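Local coordinates for protein 3-deoxy-d-manno-octulosonic-acid transferase (Acinetobacter baumannii, PDB 4BFC) that probably transfers Kdo from CMP-Kdo to a lipid A precursor during lipopolysaccharide assembly, this C-terminal domain binding the CMP-Kdo donor, at residues Q130-G144 and V155-Q167. Residues are numbered along the deposited sequence; the frame is centred on the assembly and turned at random.
Sequences QVCFVGGSLNEPGGG and VPTVVGPRYFNFQ
The carboxylate of Glu140 lies over one face of the Arg162 guanidinium, the two planes 24° apart, with OE2 3.6 Å from Arg162 NE. This salt bridge works by charge alone, because OE2 sits well out of the guanidinium plane and no N-H points at it; at the edge, Arg162 NH2 donates to Leu138 O (2.8 Å) and NE to Asn139 O (2.9 Å). A bend at chi3 (-67°) lays the group alongside the 138-140 backbone, while Arg162 N and O bind Ser137 O and Gly143 N. Next to it the Phe164 ring receives Gly143 CA over its centre, a CH-pi contact, and Asn165 N binds Gly143 O. Deeper in, strand 131-134 runs parallel to strand 157-159, Cys132 beside Thr157 and Phe133 beside Val158; Val134 N donates to Val158 O (2.9 Å). Where the strands part, Ser137 OG takes the N-H of Gly160 (2.9 Å) and donates to Val134 O (2.8 Å). Helix 148-152 links the strands in a beta-alpha-beta crossover of the Rossmann-like domain, as in GT-B glycosyltransferases, Pro150 covering Cys132 and Thr157. Two in-plane N-H bonds and a stacked carboxylate should limit guanidinium rotation, tying the glycine-rich loop to the turn after strand 157-159.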
loop_
_atom_site.group_PDB
_atom_site.type_symbol
_atom_site.label_atom_id
_atom_site.label_comp_id
_atom_site.label_asym_id
_atom_site.label_seq_id
_atom_site.Cartn_x
_atom_site.Cartn_y
_atom_site.Cartn_z
ATOM N N GLN A 130 -6.252 -22.256 -15.634
ATOM C CA GLN A 130 -7.527 -22.589 -16.295
ATOM C C GLN A 130 -8.629 -21.612 -15.899
ATOM O O GLN A 130 -9.471 -21.246 -16.738
ATOM C CB GLN A 130 -7.981 -24.034 -16.054
ATOM C CG GLN A 130 -7.413 -25.028 -17.035
ATOM C CD GLN A 130 -5.927 -25.114 -16.944
ATOM O OE1 GLN A 130 -5.383 -25.817 -16.055
ATOM N NE2 GLN A 130 -5.242 -24.421 -17.832
ATOM N N VAL A 131 -8.628 -21.228 -14.612
ATOM C CA VAL A 131 -9.557 -20.223 -14.120
ATOM C C VAL A 131 -8.812 -19.455 -13.029
ATOM O O VAL A 131 -7.837 -19.968 -12.429
ATOM C CB VAL A 131 -10.872 -20.813 -13.469
ATOM C CG1 VAL A 131 -11.776 -21.528 -14.496
ATOM C CG2 VAL A 131 -10.569 -21.739 -12.286
ATOM N N CYS A 132 -9.335 -18.285 -12.725
ATOM C CA CYS A 132 -8.754 -17.520 -11.650
ATOM C C CYS A 132 -9.780 -16.731 -10.844
ATOM O O CYS A 132 -10.949 -16.604 -11.215
ATOM C CB CYS A 132 -7.635 -16.589 -12.200
ATOM S SG CYS A 132 -8.252 -15.070 -12.951
ATOM N N PHE A 133 -9.332 -16.291 -9.682
ATOM C CA PHE A 133 -10.013 -15.329 -8.844
ATOM C C PHE A 133 -9.038 -14.169 -8.519
ATOM O O PHE A 133 -7.934 -14.404 -8.088
ATOM C CB PHE A 133 -10.380 -16.017 -7.536
ATOM C CG PHE A 133 -10.811 -15.091 -6.413
ATOM C CD1 PHE A 133 -12.078 -14.479 -6.338
ATOM C CD2 PHE A 133 -9.848 -14.687 -5.456
ATOM C CE1 PHE A 133 -12.395 -13.615 -5.274
ATOM C CE2 PHE A 133 -10.150 -13.810 -4.394
ATOM C CZ PHE A 133 -11.473 -13.283 -4.279
ATOM N N VAL A 134 -9.509 -12.946 -8.731
ATOM C CA VAL A 134 -8.718 -11.724 -8.446
ATOM C C VAL A 134 -9.168 -11.152 -7.116
ATOM O O VAL A 134 -10.323 -10.723 -6.941
ATOM C CB VAL A 134 -8.804 -10.673 -9.584
ATOM C CG1 VAL A 134 -7.962 -9.419 -9.162
ATOM C CG2 VAL A 134 -8.249 -11.291 -10.885
ATOM N N GLY A 135 -8.213 -11.156 -6.190
ATOM C CA GLY A 135 -8.465 -10.853 -4.770
ATOM C C GLY A 135 -8.522 -9.368 -4.388
ATOM O O GLY A 135 -8.657 -8.427 -5.213
ATOM N N GLY A 136 -8.411 -9.137 -3.090
ATOM C CA GLY A 136 -8.739 -7.791 -2.628
ATOM C C GLY A 136 -10.234 -7.493 -2.719
ATOM O O GLY A 136 -10.642 -6.347 -2.566
ATOM N N SER A 137 -11.061 -8.527 -2.918
ATOM C CA SER A 137 -12.452 -8.310 -3.354
ATOM C C SER A 137 -13.488 -9.066 -2.488
ATOM O O SER A 137 -14.678 -8.721 -2.612
ATOM C CB SER A 137 -12.645 -8.631 -4.852
ATOM O OG SER A 137 -12.328 -10.036 -5.161
ATOM N N LEU A 138 -13.014 -10.053 -1.705
ATOM C CA LEU A 138 -13.819 -10.700 -0.621
ATOM C C LEU A 138 -13.539 -10.142 0.768
ATOM O O LEU A 138 -14.408 -10.237 1.631
ATOM C CB LEU A 138 -13.702 -12.234 -0.667
ATOM C CG LEU A 138 -14.365 -13.000 -1.795
ATOM C CD1 LEU A 138 -13.823 -14.420 -1.765
ATOM C CD2 LEU A 138 -15.861 -12.956 -1.546
ATOM N N ASN A 139 -12.327 -9.582 1.022
ATOM C CA ASN A 139 -12.096 -8.916 2.268
ATOM C C ASN A 139 -12.915 -7.652 2.453
ATOM O O ASN A 139 -13.607 -7.195 1.531
ATOM C CB ASN A 139 -10.585 -8.654 2.478
ATOM C CG ASN A 139 -9.983 -7.843 1.374
ATOM O OD1 ASN A 139 -10.192 -8.091 0.163
ATOM N ND2 ASN A 139 -9.236 -6.826 1.764
ATOM N N GLU A 140 -12.880 -7.143 3.705
ATOM C CA GLU A 140 -13.562 -5.877 4.061
ATOM C C GLU A 140 -12.486 -4.899 4.487
ATOM O O GLU A 140 -11.618 -5.250 5.246
ATOM C CB GLU A 140 -14.477 -6.056 5.260
ATOM C CG GLU A 140 -15.622 -7.002 5.034
ATOM C CD GLU A 140 -16.789 -6.357 4.311
ATOM O OE1 GLU A 140 -16.808 -5.132 4.018
ATOM O OE2 GLU A 140 -17.722 -7.115 4.031
ATOM N N PRO A 141 -12.570 -3.673 3.998
ATOM C CA PRO A 141 -13.643 -3.231 3.133
ATOM C C PRO A 141 -13.431 -3.666 1.675
ATOM O O PRO A 141 -14.305 -3.413 0.815
ATOM C CB PRO A 141 -13.582 -1.690 3.222
ATOM C CG PRO A 141 -12.219 -1.389 3.701
ATOM C CD PRO A 141 -11.702 -2.576 4.474
ATOM N N GLY A 142 -12.287 -4.320 1.380
ATOM C CA GLY A 142 -11.964 -4.687 -0.000
ATOM C C GLY A 142 -11.630 -3.528 -0.926
ATOM O O GLY A 142 -11.064 -2.453 -0.495
ATOM N N GLY A 143 -11.999 -3.703 -2.189
ATOM C CA GLY A 143 -11.754 -2.693 -3.248
ATOM C C GLY A 143 -11.291 -3.242 -4.572
ATOM O O GLY A 143 -11.486 -2.607 -5.606
ATOM N N GLY A 144 -10.589 -4.385 -4.544
ATOM C CA GLY A 144 -10.321 -5.130 -5.765
ATOM C C GLY A 144 -8.977 -4.797 -6.376
ATOM O O GLY A 144 -8.305 -3.874 -5.912
ATOM N N VAL A 155 -8.085 -16.001 -19.511
ATOM C CA VAL A 155 -8.424 -16.758 -18.326
ATOM C C VAL A 155 -9.805 -16.359 -17.828
ATOM O O VAL A 155 -10.015 -15.196 -17.522
ATOM C CB VAL A 155 -7.453 -16.518 -17.160
ATOM C CG1 VAL A 155 -7.829 -17.420 -15.993
ATOM C CG2 VAL A 155 -6.030 -16.778 -17.605
ATOM N N PRO A 156 -10.742 -17.320 -17.722
ATOM C CA PRO A 156 -12.005 -17.007 -17.031
ATOM C C PRO A 156 -11.786 -16.456 -15.611
ATOM O O PRO A 156 -10.998 -17.014 -14.842
ATOM C CB PRO A 156 -12.746 -18.328 -17.002
ATOM C CG PRO A 156 -12.088 -19.176 -18.032
ATOM C CD PRO A 156 -10.681 -18.728 -18.158
ATOM N N THR A 157 -12.425 -15.318 -15.291
ATOM C CA THR A 157 -12.068 -14.521 -14.080
ATOM C C THR A 157 -13.248 -14.319 -13.127
ATOM O O THR A 157 -14.359 -13.943 -13.548
ATOM C CB THR A 157 -11.463 -13.157 -14.480
ATOM O OG1 THR A 157 -10.296 -13.410 -15.277
ATOM C CG2 THR A 157 -11.043 -12.267 -13.212
ATOM N N VAL A 158 -13.032 -14.622 -11.864
ATOM C CA VAL A 158 -14.007 -14.368 -10.805
ATOM C C VAL A 158 -13.510 -13.266 -9.891
ATOM O O VAL A 158 -12.315 -13.229 -9.584
ATOM C CB VAL A 158 -14.250 -15.659 -9.976
ATOM C CG1 VAL A 158 -15.307 -15.470 -8.891
ATOM C CG2 VAL A 158 -14.523 -16.898 -10.875
ATOM N N VAL A 159 -14.385 -12.346 -9.496
ATOM C CA VAL A 159 -14.109 -11.401 -8.417
ATOM C C VAL A 159 -15.185 -11.460 -7.356
ATOM O O VAL A 159 -16.308 -11.908 -7.637
ATOM C CB VAL A 159 -13.888 -9.926 -8.925
ATOM C CG1 VAL A 159 -12.690 -9.872 -9.865
ATOM C CG2 VAL A 159 -15.153 -9.373 -9.575
ATOM N N GLY A 160 -14.849 -11.072 -6.123
ATOM C CA GLY A 160 -15.792 -10.845 -5.065
ATOM C C GLY A 160 -16.568 -9.557 -5.308
ATOM O O GLY A 160 -16.304 -8.844 -6.265
ATOM N N PRO A 161 -17.488 -9.230 -4.369
ATOM C CA PRO A 161 -18.422 -8.109 -4.605
ATOM C C PRO A 161 -17.794 -6.752 -4.323
ATOM O O PRO A 161 -18.289 -5.718 -4.840
ATOM C CB PRO A 161 -19.561 -8.386 -3.609
ATOM C CG PRO A 161 -19.160 -9.529 -2.777
ATOM C CD PRO A 161 -17.794 -10.009 -3.172
ATOM N N ARG A 162 -16.689 -6.764 -3.541
ATOM C CA ARG A 162 -16.010 -5.475 -3.172
ATOM C C ARG A 162 -14.874 -5.101 -4.147
ATOM O O ARG A 162 -13.691 -5.336 -3.877
ATOM C CB ARG A 162 -15.658 -5.468 -1.709
ATOM C CG ARG A 162 -16.932 -5.356 -0.829
ATOM C CD ARG A 162 -16.661 -5.884 0.556
ATOM N NE ARG A 162 -16.401 -7.343 0.695
ATOM C CZ ARG A 162 -17.351 -8.284 0.750
ATOM N NH1 ARG A 162 -18.625 -7.898 0.629
ATOM N NH2 ARG A 162 -17.057 -9.607 0.866
ATOM N N TYR A 163 -15.280 -4.557 -5.296
ATOM C CA TYR A 163 -14.369 -4.264 -6.410
ATOM C C TYR A 163 -14.338 -2.784 -6.779
ATOM O O TYR A 163 -13.986 -2.441 -7.851
ATOM C CB TYR A 163 -14.677 -5.153 -7.632
ATOM C CG TYR A 163 -16.094 -4.999 -8.165
ATOM C CD1 TYR A 163 -16.422 -3.952 -9.020
ATOM C CD2 TYR A 163 -17.100 -5.922 -7.802
ATOM C CE1 TYR A 163 -17.720 -3.832 -9.504
ATOM C CE2 TYR A 163 -18.397 -5.796 -8.284
ATOM C CZ TYR A 163 -18.673 -4.764 -9.150
ATOM O OH TYR A 163 -19.940 -4.608 -9.642
ATOM N N PHE A 164 -14.742 -1.947 -5.855
ATOM C CA PHE A 164 -15.039 -0.501 -6.125
ATOM C C PHE A 164 -13.837 0.317 -6.587
ATOM O O PHE A 164 -14.002 1.338 -7.319
ATOM C CB PHE A 164 -15.734 0.123 -4.926
ATOM C CG PHE A 164 -15.046 -0.120 -3.635
ATOM C CD1 PHE A 164 -13.938 0.692 -3.228
ATOM C CD2 PHE A 164 -15.463 -1.151 -2.800
ATOM C CE1 PHE A 164 -13.329 0.463 -2.008
ATOM C CE2 PHE A 164 -14.841 -1.369 -1.574
ATOM C CZ PHE A 164 -13.783 -0.558 -1.198
ATOM N N ASN A 165 -12.634 -0.190 -6.332
ATOM C CA ASN A 165 -11.450 0.529 -6.900
ATOM C C ASN A 165 -11.282 0.344 -8.385
ATOM O O ASN A 165 -10.566 1.123 -9.006
ATOM C CB ASN A 165 -10.138 0.333 -6.103
ATOM C CG ASN A 165 -10.291 0.809 -4.658
ATOM O OD1 ASN A 165 -11.001 1.833 -4.375
ATOM N ND2 ASN A 165 -9.634 0.118 -3.726
ATOM N N PHE A 166 -12.045 -0.592 -8.946
ATOM C CA PHE A 166 -12.044 -0.945 -10.361
ATOM C C PHE A 166 -13.517 -1.003 -10.839
ATOM O O PHE A 166 -13.886 -1.741 -11.757
ATOM C CB PHE A 166 -11.330 -2.304 -10.551
ATOM C CG PHE A 166 -9.855 -2.207 -10.363
ATOM C CD1 PHE A 166 -9.029 -1.864 -11.440
ATOM C CD2 PHE A 166 -9.308 -2.381 -9.083
ATOM C CE1 PHE A 166 -7.653 -1.700 -11.208
ATOM C CE2 PHE A 166 -7.929 -2.176 -8.859
ATOM C CZ PHE A 166 -7.102 -1.898 -9.964
ATOM N N GLN A 167 -14.341 -0.170 -10.209
ATOM C CA GLN A 167 -15.792 -0.223 -10.412
ATOM C C GLN A 167 -16.143 -0.088 -11.902
ATOM O O GLN A 167 -16.979 -0.846 -12.394
ATOM C CB GLN A 167 -16.473 0.909 -9.619
ATOM C CG GLN A 167 -18.016 0.830 -9.634
ATOM C CD GLN A 167 -18.559 -0.305 -8.760
ATOM O OE1 GLN A 167 -18.127 -0.514 -7.598
ATOM N NE2 GLN A 167 -19.533 -1.064 -9.307
HETATM O O HOH W 1 -10.190 -0.067 -0.616
HETATM O O HOH W 2 -7.980 -2.178 -4.003
#